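Local atomic coordinates of ethylbenzene dehydrogenase alpha-subunit (Aromatoleum aromaticum, PDB entry 2IVF), a protein that belongs to the molybdopterin oxidoreductase family and holds a molybdenum atom and an iron/sulfur cluster. Residues L343-E346 / D347-G351. Numbering follows the deposited sequence.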
loop_
_atom_site.group_PDB
_atom_site.type_symbol
_atom_site.label_atom_id
_atom_site.label_comp_id
_atom_site.label_asym_id
_atom_site.label_seq_id
_atom_site.Cartn_x
_atom_site.Cartn_y
_atom_site.Cartn_z
ATOM N N LEU A 343 2.199 -45.048 -21.165
ATOM C CA LEU A 343 2.056 -46.048 -22.213
ATOM C C LEU A 343 1.720 -45.334 -23.512
ATOM O O LEU A 343 0.743 -44.571 -23.549
ATOM C CB LEU A 343 0.937 -47.019 -21.867
ATOM C CG LEU A 343 0.676 -48.127 -22.880
ATOM C CD1 LEU A 343 1.935 -48.947 -23.045
ATOM C CD2 LEU A 343 -0.517 -48.968 -22.417
ATOM N N SER A 344 2.530 -45.565 -24.549
ATOM C CA SER A 344 2.342 -44.920 -25.840
ATOM C C SER A 344 2.002 -45.921 -26.928
ATOM O O SER A 344 2.237 -47.138 -26.792
ATOM C CB SER A 344 3.575 -44.122 -26.254
ATOM O OG SER A 344 4.549 -44.934 -26.887
ATOM N N ALA A 345 1.423 -45.403 -28.007
ATOM C CA ALA A 345 1.031 -46.229 -29.133
ATOM C C ALA A 345 2.283 -46.783 -29.790
ATOM O O ALA A 345 2.253 -47.869 -30.344
ATOM C CB ALA A 345 0.209 -45.429 -30.109
ATOM N N GLU A 346 3.387 -46.030 -29.705
ATOM C CA GLU A 346 4.697 -46.505 -30.163
ATOM C C GLU A 346 5.046 -47.814 -29.467
ATOM O O GLU A 346 5.442 -48.768 -30.102
ATOM C CB GLU A 346 5.808 -45.466 -29.897
ATOM C CG GLU A 346 7.071 -45.772 -30.706
ATOM C CD GLU A 346 8.278 -44.874 -30.428
ATOM O OE1 GLU A 346 8.211 -43.937 -29.640
ATOM O OE2 GLU A 346 9.346 -45.138 -31.025
ATOM N N ASP A 347 4.908 -47.833 -28.146
ATOM C CA ASP A 347 5.171 -49.032 -27.355
ATOM C C ASP A 347 4.245 -50.169 -27.757
ATOM O O ASP A 347 4.689 -51.325 -27.879
ATOM C CB ASP A 347 4.965 -48.769 -25.862
ATOM C CG ASP A 347 5.757 -47.575 -25.342
ATOM O OD1 ASP A 347 6.868 -47.322 -25.849
ATOM O OD2 ASP A 347 5.283 -46.919 -24.396
ATOM N N VAL A 348 2.965 -49.857 -27.961
ATOM C CA VAL A 348 1.938 -50.903 -28.133
ATOM C C VAL A 348 1.833 -51.476 -29.552
ATOM O O VAL A 348 1.768 -52.696 -29.716
ATOM C CB VAL A 348 0.535 -50.410 -27.665
ATOM C CG1 VAL A 348 -0.500 -51.538 -27.791
ATOM C CG2 VAL A 348 0.598 -49.873 -26.231
ATOM N N ASP A 349 1.788 -50.607 -30.569
ATOM C CA ASP A 349 1.670 -51.057 -31.975
ATOM C C ASP A 349 2.534 -50.283 -32.981
ATOM O O ASP A 349 2.294 -50.333 -34.181
ATOM C CB ASP A 349 0.199 -51.049 -32.415
ATOM C CG ASP A 349 -0.470 -49.706 -32.236
ATOM O OD1 ASP A 349 0.204 -48.654 -32.293
ATOM O OD2 ASP A 349 -1.701 -49.699 -32.038
ATOM N N GLY A 350 3.544 -49.577 -32.492
ATOM C CA GLY A 350 4.412 -48.783 -33.356
ATOM C C GLY A 350 3.775 -47.534 -33.926
ATOM O O GLY A 350 4.188 -47.074 -34.974
ATOM N N GLY A 351 2.789 -46.971 -33.229
ATOM C CA GLY A 351 2.203 -45.696 -33.616
ATOM C C GLY A 351 2.908 -44.504 -32.975
ATOM O O GLY A 351 4.111 -44.525 -32.693
#
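S344 and D347 form a capping box at the start of the short helix 345-349, which follows strand 334-336 and precedes strand 356-360 in the chain, at the periphery of the chain. S344 is the N-cap. S344 OG accepts from D347 N at 3.2 Å. The reverse bond runs from S344 N to D347 OD2 at 3.1 Å and is fairly straight (159°), but the donor comes from above the carboxylate plane. S344 OG sits between its own N and carbonyl carbon (chi1 84°), which turns it to the D347 amide. The CG of D347 lies beside its own N (chi1 -53°), folding the carboxylate back toward the S344 amide.

The first helical turn closes with V348 N to S344 O. Beside it, L343 CD1 packs on V348 CG2 at 3.6 Å, the two side chains crossing at about a right angle. Y357 of strand 356-360 also touches both.

At the other end, A345 O accepts from D349 N at 2.8 Å and from G351 N at 3.1 Å. The G351 donor stands well above the carbonyl plane. G351 N also makes a weak bond to D349 OD1. G350 has positive phi and turns the chain out of the helix.

The two box bonds satisfy the amides of S344 and D347. The D347 carboxylate lies at the helix N-terminus, where the helix dipole would probably stabilise its negative charge.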